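Local coordinates for protein dTDP-glucose 4,6-dehydratase (Klebsiella pneumoniae, PDB 5U4Q) that binds NAD and probably catalyses the dehydration of a nucleotide sugar, as dTDP-glucose 4,6-dehydratases do, at residues 20-25 with 51-57; 174-178 with 233-238; 207-213 with 287-293. All coordinates share one frame; numbering follows the deposited sequence.

Contact 1: 20-25 with 51-57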
loop_
_atom_site.group_PDB
_atom_site.type_symbol
_atom_site.label_atom_id
_atom_site.label_comp_id
_atom_site.label_asym_id
_atom_site.label_seq_id
_atom_site.Cartn_x
_atom_site.Cartn_y
_atom_site.Cartn_z
ATOM N N ALA A 20 2.422 17.305 -19.766
ATOM C CA ALA A 20 2.801 18.726 -19.583
ATOM C C ALA A 20 2.757 19.478 -20.916
ATOM O O ALA A 20 2.244 20.596 -21.002
ATOM C CB ALA A 20 4.175 18.810 -18.996
ATOM N N GLN A 21 3.295 18.869 -21.975
ATOM C CA GLN A 21 3.315 19.523 -23.283
ATOM C C GLN A 21 1.880 19.847 -23.773
ATOM O O GLN A 21 1.606 20.941 -24.281
ATOM C CB GLN A 21 4.042 18.621 -24.291
ATOM C CG GLN A 21 4.135 19.180 -25.694
ATOM C CD GLN A 21 4.854 18.217 -26.604
ATOM O OE1 GLN A 21 4.389 17.062 -26.837
ATOM N NE2 GLN A 21 5.983 18.646 -27.110
ATOM N N ARG A 22 0.970 18.892 -23.622
ATOM C CA ARG A 22 -0.406 19.098 -24.048
ATOM C C ARG A 22 -1.072 20.215 -23.244
ATOM O O ARG A 22 -1.774 21.067 -23.799
ATOM C CB ARG A 22 -1.193 17.788 -23.947
ATOM C CG ARG A 22 -2.664 17.899 -24.249
ATOM C CD ARG A 22 -2.986 18.341 -25.674
ATOM N NE ARG A 22 -4.432 18.473 -25.822
ATOM C CZ ARG A 22 -5.263 17.475 -26.132
ATOM N NH1 ARG A 22 -4.803 16.256 -26.375
ATOM N NH2 ARG A 22 -6.563 17.699 -26.202
ATOM N N LEU A 23 -0.842 20.225 -21.936
ATOM C CA LEU A 23 -1.481 21.229 -21.081
ATOM C C LEU A 23 -0.952 22.615 -21.428
ATOM O O LEU A 23 -1.714 23.585 -21.450
ATOM C CB LEU A 23 -1.292 20.926 -19.599
ATOM C CG LEU A 23 -1.993 19.658 -19.067
ATOM C CD1 LEU A 23 -1.505 19.313 -17.675
ATOM C CD2 LEU A 23 -3.509 19.814 -19.115
ATOM N N LEU A 24 0.342 22.689 -21.716
ATOM C CA LEU A 24 0.931 23.970 -22.142
ATOM C C LEU A 24 0.334 24.422 -23.437
ATOM O O LEU A 24 0.058 25.640 -23.620
ATOM C CB LEU A 24 2.447 23.865 -22.249
ATOM C CG LEU A 24 3.147 23.729 -20.914
ATOM C CD1 LEU A 24 4.558 23.172 -21.030
ATOM C CD2 LEU A 24 3.127 25.059 -20.154
ATOM N N ASN A 25 0.165 23.504 -24.373
ATOM C CA ASN A 25 -0.430 23.854 -25.673
ATOM C C ASN A 25 -1.917 24.255 -25.593
ATOM O O ASN A 25 -2.451 24.873 -26.535
ATOM C CB ASN A 25 -0.170 22.740 -26.701
ATOM C CG ASN A 25 1.266 22.756 -27.217
ATOM O OD1 ASN A 25 1.792 23.808 -27.572
ATOM N ND2 ASN A 25 1.870 21.585 -27.336
ATOM N N ARG A 51 12.090 20.388 -24.390
ATOM C CA ARG A 51 10.913 20.598 -25.242
ATOM C C ARG A 51 9.699 21.143 -24.510
ATOM O O ARG A 51 8.640 21.331 -25.105
ATOM C CB ARG A 51 10.560 19.307 -25.947
ATOM C CG ARG A 51 11.696 18.859 -26.818
ATOM C CD ARG A 51 11.384 17.550 -27.468
ATOM N NE ARG A 51 10.346 17.676 -28.479
ATOM C CZ ARG A 51 10.597 17.964 -29.751
ATOM N NH1 ARG A 51 11.847 18.162 -30.157
ATOM N NH2 ARG A 51 9.603 18.054 -30.612
ATOM N N LEU A 52 9.854 21.368 -23.215
ATOM C CA LEU A 52 8.826 22.019 -22.400
ATOM C C LEU A 52 9.160 23.481 -22.121
ATOM O O LEU A 52 8.542 24.088 -21.239
ATOM C CB LEU A 52 8.616 21.299 -21.076
ATOM C CG LEU A 52 8.125 19.843 -21.197
ATOM C CD1 LEU A 52 8.088 19.218 -19.833
ATOM C CD2 LEU A 52 6.749 19.809 -21.832
ATOM N N ALA A 53 10.102 24.050 -22.873
ATOM C CA ALA A 53 10.461 25.468 -22.695
ATOM C C ALA A 53 9.335 26.347 -23.258
ATOM O O ALA A 53 9.263 26.597 -24.453
ATOM C CB ALA A 53 11.791 25.796 -23.382
ATOM N N TYR A 54 8.433 26.743 -22.376
ATOM C CA TYR A 54 7.333 27.614 -22.687
ATOM C C TYR A 54 7.271 28.633 -21.557
ATOM O O TYR A 54 7.602 28.322 -20.418
ATOM C CB TYR A 54 6.001 26.849 -22.674
ATOM C CG TYR A 54 5.749 25.906 -23.839
ATOM C CD1 TYR A 54 6.411 24.687 -23.937
ATOM C CD2 TYR A 54 4.796 26.199 -24.809
ATOM C CE1 TYR A 54 6.157 23.814 -24.985
ATOM C CE2 TYR A 54 4.534 25.331 -25.847
ATOM C CZ TYR A 54 5.216 24.140 -25.935
ATOM O OH TYR A 54 4.964 23.281 -26.979
ATOM N N PRO A 55 6.781 29.846 -21.842
ATOM C CA PRO A 55 6.721 30.840 -20.772
ATOM C C PRO A 55 5.834 30.426 -19.590
ATOM O O PRO A 55 6.104 30.848 -18.452
ATOM C CB PRO A 55 6.174 32.094 -21.466
ATOM C CG PRO A 55 5.678 31.642 -22.792
ATOM C CD PRO A 55 6.375 30.372 -23.138
ATOM N N ALA A 56 4.802 29.619 -19.853
ATOM C CA ALA A 56 3.886 29.161 -18.802
ATOM C C ALA A 56 4.358 27.882 -18.084
ATOM O O ALA A 56 3.618 27.337 -17.266
ATOM C CB ALA A 56 2.530 28.933 -19.398
ATOM N N PHE A 57 5.569 27.433 -18.380
ATOM C CA PHE A 57 6.148 26.249 -17.741
ATOM C C PHE A 57 7.287 26.619 -16.837
ATOM O O PHE A 57 8.130 27.442 -17.201
ATOM C CB PHE A 57 6.673 25.258 -18.781
ATOM C CG PHE A 57 7.270 24.006 -18.191
ATOM C CD1 PHE A 57 6.446 23.054 -17.608
ATOM C CD2 PHE A 57 8.652 23.784 -18.188
ATOM C CE1 PHE A 57 6.980 21.905 -17.042
ATOM C CE2 PHE A 57 9.184 22.616 -17.650
ATOM C CZ PHE A 57 8.336 21.679 -17.061
HETATM O O HOH W 1 6.987 21.170 -27.109
HETATM O O HOH W 2 7.579 17.511 -28.948
HETATM O O HOH W 3 3.857 24.474 -29.513
#

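Contact 2: 174-178 with 233-238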
loop_
_atom_site.group_PDB
_atom_site.type_symbol
_atom_site.label_atom_id
_atom_site.label_comp_id
_atom_site.label_asym_id
_atom_site.label_seq_id
_atom_site.Cartn_x
_atom_site.Cartn_y
_atom_site.Cartn_z
ATOM N N ILE A 174 -11.082 15.656 -1.006
ATOM C CA ILE A 174 -10.214 15.879 -2.156
ATOM C C ILE A 174 -10.658 14.906 -3.247
ATOM O O ILE A 174 -10.605 13.697 -3.032
ATOM C CB ILE A 174 -8.749 15.557 -1.817
ATOM C CG1 ILE A 174 -8.293 16.371 -0.599
ATOM C CG2 ILE A 174 -7.857 15.835 -3.025
ATOM C CD1 ILE A 174 -7.078 15.808 0.111
ATOM N N PRO A 175 -11.077 15.405 -4.417
ATOM C CA PRO A 175 -11.479 14.466 -5.446
ATOM C C PRO A 175 -10.277 13.758 -6.050
ATOM O O PRO A 175 -9.304 14.412 -6.383
ATOM C CB PRO A 175 -12.195 15.355 -6.469
ATOM C CG PRO A 175 -12.597 16.582 -5.670
ATOM C CD PRO A 175 -11.397 16.783 -4.820
ATOM N N THR A 176 -10.335 12.433 -6.119
ATOM C CA THR A 176 -9.197 11.668 -6.641
ATOM C C THR A 176 -9.639 10.717 -7.714
ATOM O O THR A 176 -10.711 10.061 -7.599
ATOM C CB THR A 176 -8.452 10.889 -5.535
ATOM O OG1 THR A 176 -9.300 9.885 -4.942
ATOM C CG2 THR A 176 -7.925 11.821 -4.452
ATOM N N THR A 177 -8.829 10.640 -8.780
ATOM C CA THR A 177 -9.034 9.685 -9.854
ATOM C C THR A 177 -7.714 8.934 -10.115
ATOM O O THR A 177 -6.711 9.540 -10.527
ATOM C CB THR A 177 -9.500 10.349 -11.171
ATOM O OG1 THR A 177 -10.669 11.125 -10.940
ATOM C CG2 THR A 177 -9.793 9.269 -12.222
ATOM N N GLY A 178 -7.724 7.618 -9.887
ATOM C CA GLY A 178 -6.589 6.777 -10.205
ATOM C C GLY A 178 -6.764 6.120 -11.563
ATOM O O GLY A 178 -7.865 5.737 -11.950
ATOM N N VAL A 233 -9.976 13.411 -18.456
ATOM C CA VAL A 233 -10.236 12.981 -17.081
ATOM C C VAL A 233 -9.932 14.074 -16.070
ATOM O O VAL A 233 -10.658 14.205 -15.083
ATOM C CB VAL A 233 -9.457 11.697 -16.706
ATOM C CG1 VAL A 233 -9.474 11.423 -15.196
ATOM C CG2 VAL A 233 -10.022 10.514 -17.456
ATOM N N LEU A 234 -8.867 14.838 -16.295
ATOM C CA LEU A 234 -8.485 15.917 -15.381
ATOM C C LEU A 234 -9.654 16.890 -15.189
ATOM O O LEU A 234 -9.780 17.478 -14.099
ATOM C CB LEU A 234 -7.206 16.652 -15.876
ATOM C CG LEU A 234 -5.859 16.050 -15.414
ATOM C CD1 LEU A 234 -4.704 16.452 -16.328
ATOM C CD2 LEU A 234 -5.546 16.456 -13.975
ATOM N N ASP A 235 -10.509 17.026 -16.208
ATOM C CA ASP A 235 -11.666 17.945 -16.163
ATOM C C ASP A 235 -12.943 17.322 -15.616
ATOM O O ASP A 235 -13.940 18.040 -15.472
ATOM C CB ASP A 235 -12.003 18.505 -17.564
ATOM C CG ASP A 235 -11.032 19.525 -18.068
ATOM O OD1 ASP A 235 -10.227 20.090 -17.301
ATOM O OD2 ASP A 235 -11.125 19.798 -19.292
ATOM N N VAL A 236 -12.942 16.023 -15.310
ATOM C CA VAL A 236 -14.123 15.369 -14.770
ATOM C C VAL A 236 -13.835 15.136 -13.298
ATOM O O VAL A 236 -13.079 14.237 -12.945
ATOM C CB VAL A 236 -14.466 14.054 -15.496
ATOM C CG1 VAL A 236 -15.682 13.408 -14.854
ATOM C CG2 VAL A 236 -14.732 14.304 -16.983
ATOM N N ILE A 237 -14.421 15.967 -12.449
ATOM C CA ILE A 237 -14.144 15.948 -11.009
ATOM C C ILE A 237 -15.114 15.016 -10.260
ATOM O O ILE A 237 -16.327 15.244 -10.276
ATOM C CB ILE A 237 -14.188 17.368 -10.445
ATOM C CG1 ILE A 237 -13.133 18.233 -11.169
ATOM C CG2 ILE A 237 -13.950 17.338 -8.931
ATOM C CD1 ILE A 237 -13.038 19.655 -10.689
ATOM N N PRO A 238 -14.603 13.956 -9.610
ATOM C CA PRO A 238 -15.507 13.050 -8.899
ATOM C C PRO A 238 -16.267 13.747 -7.789
ATOM O O PRO A 238 -15.748 14.661 -7.190
ATOM C CB PRO A 238 -14.558 12.001 -8.300
ATOM C CG PRO A 238 -13.400 12.008 -9.230
ATOM C CD PRO A 238 -13.217 13.451 -9.560
HETATM O O HOH W 4 -12.613 11.472 -12.877
#

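Contact 3: 207-213 with 287-293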
loop_
_atom_site.group_PDB
_atom_site.type_symbol
_atom_site.label_atom_id
_atom_site.label_comp_id
_atom_site.label_asym_id
_atom_site.label_seq_id
_atom_site.Cartn_x
_atom_site.Cartn_y
_atom_site.Cartn_z
ATOM N N SER A 207 18.615 -10.690 -28.676
ATOM C CA SER A 207 17.419 -11.476 -28.907
ATOM C C SER A 207 16.247 -10.982 -28.064
ATOM O O SER A 207 16.430 -10.561 -26.921
ATOM C CB SER A 207 17.695 -12.942 -28.598
ATOM O OG SER A 207 18.766 -13.415 -29.389
ATOM N N ILE A 208 15.053 -11.007 -28.653
ATOM C CA ILE A 208 13.830 -10.672 -27.951
ATOM C C ILE A 208 13.160 -11.976 -27.536
ATOM O O ILE A 208 13.038 -12.905 -28.353
ATOM C CB ILE A 208 12.849 -9.910 -28.854
ATOM C CG1 ILE A 208 13.474 -8.604 -29.345
ATOM C CG2 ILE A 208 11.538 -9.643 -28.117
ATOM C CD1 ILE A 208 12.659 -7.937 -30.434
ATOM N N ASP A 209 12.715 -12.052 -26.285
ATOM C CA ASP A 209 11.998 -13.233 -25.816
ATOM C C ASP A 209 10.575 -13.142 -26.354
ATOM O O ASP A 209 9.926 -12.093 -26.243
ATOM C CB ASP A 209 11.994 -13.334 -24.283
ATOM C CG ASP A 209 13.301 -13.878 -23.715
ATOM O OD1 ASP A 209 14.282 -14.075 -24.468
ATOM O OD2 ASP A 209 13.341 -14.123 -22.488
ATOM N N VAL A 210 10.111 -14.239 -26.951
ATOM C CA VAL A 210 8.786 -14.315 -27.540
ATOM C C VAL A 210 8.009 -15.459 -26.900
ATOM O O VAL A 210 8.382 -16.621 -27.049
ATOM C CB VAL A 210 8.893 -14.534 -29.075
ATOM C CG1 VAL A 210 7.507 -14.646 -29.719
ATOM C CG2 VAL A 210 9.718 -13.420 -29.716
ATOM N N TYR A 211 6.929 -15.124 -26.194
ATOM C CA TYR A 211 6.061 -16.101 -25.521
ATOM C C TYR A 211 4.829 -16.465 -26.337
ATOM O O TYR A 211 4.329 -15.654 -27.115
ATOM C CB TYR A 211 5.576 -15.532 -24.179
ATOM C CG TYR A 211 6.669 -15.335 -23.169
ATOM C CD1 TYR A 211 7.408 -14.151 -23.131
ATOM C CD2 TYR A 211 6.977 -16.336 -22.249
ATOM C CE1 TYR A 211 8.426 -13.972 -22.202
ATOM C CE2 TYR A 211 7.987 -16.169 -21.320
ATOM C CZ TYR A 211 8.707 -14.985 -21.295
ATOM O OH TYR A 211 9.709 -14.826 -20.372
ATOM N N ASN A 212 4.338 -17.693 -26.141
ATOM C CA ASN A 212 3.100 -18.181 -26.764
ATOM C C ASN A 212 3.012 -17.903 -28.281
ATOM O O ASN A 212 1.983 -17.415 -28.785
ATOM C CB ASN A 212 1.893 -17.572 -26.014
ATOM C CG ASN A 212 0.539 -18.131 -26.471
ATOM O OD1 ASN A 212 0.428 -19.267 -26.949
ATOM N ND2 ASN A 212 -0.505 -17.322 -26.308
ATOM N N TYR A 213 4.087 -18.225 -28.985
ATOM C CA TYR A 213 4.152 -18.092 -30.450
ATOM C C TYR A 213 3.876 -16.649 -30.920
ATOM O O TYR A 213 3.377 -16.443 -32.027
ATOM C CB TYR A 213 3.180 -19.080 -31.134
ATOM C CG TYR A 213 3.628 -20.537 -31.191
ATOM C CD1 TYR A 213 3.556 -21.361 -30.066
ATOM C CD2 TYR A 213 4.112 -21.091 -32.379
ATOM C CE1 TYR A 213 3.950 -22.691 -30.123
ATOM C CE2 TYR A 213 4.506 -22.420 -32.444
ATOM C CZ TYR A 213 4.425 -23.218 -31.311
ATOM O OH TYR A 213 4.797 -24.541 -31.350
ATOM N N GLN A 287 16.137 -10.827 -33.892
ATOM C CA GLN A 287 16.547 -12.119 -33.348
ATOM C C GLN A 287 15.527 -12.472 -32.283
ATOM O O GLN A 287 15.221 -11.643 -31.422
ATOM C CB GLN A 287 17.929 -12.022 -32.696
ATOM C CG GLN A 287 19.062 -11.742 -33.670
ATOM C CD GLN A 287 19.479 -12.972 -34.444
ATOM O OE1 GLN A 287 19.385 -13.008 -35.673
ATOM N NE2 GLN A 287 19.926 -14.000 -33.727
ATOM N N LYS A 288 15.001 -13.692 -32.323
ATOM C CA LYS A 288 13.975 -14.117 -31.393
ATOM C C LYS A 288 14.349 -15.390 -30.647
ATOM O O LYS A 288 14.985 -16.291 -31.219
ATOM C CB LYS A 288 12.659 -14.344 -32.153
ATOM C CG LYS A 288 12.237 -13.162 -33.007
ATOM C CD LYS A 288 11.039 -13.476 -33.889
ATOM C CE LYS A 288 10.733 -12.317 -34.819
ATOM N NZ LYS A 288 11.739 -12.105 -35.903
ATOM N N ASN A 289 13.977 -15.447 -29.368
ATOM C CA ASN A 289 14.114 -16.645 -28.534
ATOM C C ASN A 289 12.688 -17.095 -28.209
ATOM O O ASN A 289 11.937 -16.375 -27.555
ATOM C CB ASN A 289 14.831 -16.355 -27.210
ATOM C CG ASN A 289 16.220 -15.794 -27.390
ATOM O OD1 ASN A 289 16.683 -15.021 -26.551
ATOM N ND2 ASN A 289 16.897 -16.170 -28.474
HETATM N N MSE A 290 12.303 -18.283 -28.660
HETATM C CA MSE A 290 10.948 -18.767 -28.419
HETATM C C MSE A 290 10.887 -19.404 -27.062
HETATM O O MSE A 290 11.641 -20.341 -26.765
HETATM C CB MSE A 290 10.521 -19.770 -29.488
HETATM C CG MSE A 290 10.801 -19.310 -30.913
HETATM SE SE MSE A 290 10.059 -17.530 -31.305
HETATM C CE MSE A 290 8.185 -17.878 -30.833
HETATM N N MSE A 291 9.993 -18.898 -26.223
HETATM C CA MSE A 291 9.850 -19.387 -24.852
HETATM C C MSE A 291 8.839 -20.501 -24.863
HETATM O O MSE A 291 7.732 -20.320 -25.380
HETATM C CB MSE A 291 9.393 -18.236 -23.954
HETATM C CG MSE A 291 10.293 -17.004 -24.067
HETATM SE SE MSE A 291 12.155 -17.450 -23.596
HETATM C CE MSE A 291 12.018 -17.198 -21.644
ATOM N N PRO A 292 9.192 -21.675 -24.289
ATOM C CA PRO A 292 8.241 -22.793 -24.309
ATOM C C PRO A 292 7.027 -22.539 -23.421
ATOM O O PRO A 292 7.142 -21.880 -22.384
ATOM C CB PRO A 292 9.074 -23.979 -23.800
ATOM C CG PRO A 292 10.124 -23.363 -22.946
ATOM C CD PRO A 292 10.431 -22.023 -23.563
ATOM N N ILE A 293 5.873 -23.056 -23.838
ATOM C CA ILE A 293 4.625 -22.857 -23.102
ATOM C C ILE A 293 4.570 -23.763 -21.871
ATOM O O ILE A 293 4.334 -23.286 -20.758
ATOM C CB ILE A 293 3.399 -23.081 -24.018
ATOM C CG1 ILE A 293 3.411 -22.039 -25.149
ATOM C CG2 ILE A 293 2.100 -22.982 -23.214
ATOM C CD1 ILE A 293 2.391 -22.278 -26.239
HETATM O O HOH W 5 6.523 -19.036 -28.138
HETATM O O HOH W 6 5.638 -19.102 -24.126
#

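Contact 1: 20-25 with 51-57
Gln-21 and Leu-24 of helix 14-25 face the loop 51-57, with the CA atoms of Gln-21 and Leu-52 6.1 Å apart. The helix follows the first strand of the Rossmann fold. The loop leads from helix 42-50 into strand 57-61, and its residues Tyr-54 to Phe-57 form a type I beta turn. No clear direct hydrogen bond joins the two segments. Apolar side chains and waters do the work.

Leu-24 is the central side chain. Its CB lies over the centre of one face of the Tyr-54 ring, 4.2 Å from the centroid, in a CH-pi contact. A chi1 of -70° sets CG beside the backbone N and directs both methyls to the loop. CD1 packs on Tyr-54 CD1 and on Phe-57 CB, the latter at 3.7 Å. CD2 meets the backbone and CB of Ala-56.

Leu-52 packs one turn earlier on the helix. Its CD2 methyl rests against the backbone N of Gln-21 at 3.6 Å, and both of its methyls touch Ala-20 CB. Phe-17 of the same helix also packs on Leu-52. Val-30 of strand 29-34 touches Leu-24 and Phe-57, which ties the contact to the sheet.

Waters bridge the polar groups. Gln-21 is fully extended, which carries NE2 out to two waters that accept from it. One of these also accepts from Arg-51 NH2 in one of the two conformers of that arginine. The other donates to Arg-51 O at 2.6 Å and is hydrogen-bonded to Tyr-54 OH at 2.9 Å.

Contact 2: 174-178 with 233-238
Pro-175, just before strand 176-185, and Thr-177 within it pack against segment 233-238, the last residues of helix 223-234 and the loop after it. The strand belongs to the parallel sheet of the Rossmann fold.

The side chain of Thr-177 sets out toward this segment. Its CB is 4.2 Å from Val-233 CG1, and there the chain branches. CG2 is anti to the backbone N and leans on the same Val-233 methyl at 3.7 Å. OG1 lies beside the backbone N (chi1 -55°) and points instead to Pro-238. It sits 3.3 Å from Pro-238 CG, against the proline ring. This hydroxyl has two polar partners. One is His-123 NE2, on the neighbouring strand 123-129. The other is a water at 2.8 Å from OG1. His-123 ND1 donates to Leu-234 O, so one imidazole links the strand to the helix end. NE2 is then probably the acceptor toward Thr-177 OG1.

The two prolines also meet, with their CA atoms 5.5 Å apart. Pro-175 CB touches Pro-238 CD at 3.8 Å. Ile-237 CG2 lies against Pro-175 CB and CG, both at 3.6 Å. Helix 306-312 also packs on Val-233 and Val-236. No direct hydrogen bond crosses the contact. The water on Thr-177 OG1 bridges the segments, donating to Val-236 O at 2.8 Å.

Contact 3: 207-213 with 287-293
Met-291, a selenomethionine, has CG beside its backbone N (chi1 -53°), which sets CG over the centre of one face of the Tyr-211 ring. CG is 3.7 Å from the centroid, a CH-pi contact. Bends at chi2 and chi3 (-86°) then bring the selenium and CE back toward Asp-209 and Tyr-211 OH. The selenium stands above the same face at 5.2 Å from the centroid, in a Met-aromatic contact. CE touches both Tyr-211 OH and Asp-209 OD2, each at 3.5 Å.

Met-290, also a selenomethionine, goes to the other face of the sheet. It too is bent at chi2 and chi3, and it runs side by side with Val-210. Its CE presses on Val-210 CG1 at 3.5 Å, which is tight for two carbons. Val-210 CG2 meets Lys-288 CB. Ile-208 shares this face and packs on Phe-198 and Ala-201 of helix 194-203. Met-272 of helix 271-282 touches Val-210. Lys-288 NZ forms a salt bridge with Glu-279 of that helix.

Four nearly straight backbone hydrogen bonds join the strands. Ile-208 N donates to Gln-287 O and Val-210 N to Asn-289 O. In return, Asn-289 N donates to Ile-208 O and Met-291 N to Val-210 O. At one end the amide of Asn-289 packs on Ser-207 CB. At the other, the chain turns away at Asn-212 and Tyr-213, both with positive phi. A water accepts from Asn-212 N at 2.8 Å and donates to Met-291 O at 2.7 Å. Ile-293 CD1 touches the Tyr-213 ring at its edge.

Ile-208, Asp-209 and Val-210 pair in parallel register with Lys-288, Asn-289 and Met-290; the strand axes cross at -33°. This is a small two-stranded parallel sheet, consistent with the smaller substrate-binding domain of extended short-chain dehydrogenases.

In the fold
From the N terminus, contact 1 comes first. It closes a loop that holds strand 29-34 and helix 42-50, and it ties helix 14-25 to the approach of strand 57-61. The chain then builds more of the Rossmann sheet before contact 2 opens at 174-178. Contact 3 opens at 207-213, before contact 2 closes at 233-238, and closes at 287-293. Contacts 2 and 3 therefore cross along the chain. Contacts 1 and 2 lie in the nucleotide-binding part, with centres 22 Å apart. The centre of contact 3 lies about 40 Å from those of both, across the chain's centre. It joins the strand after helix 194-203 to the strand after helix 271-282 in a separate two-stranded sheet.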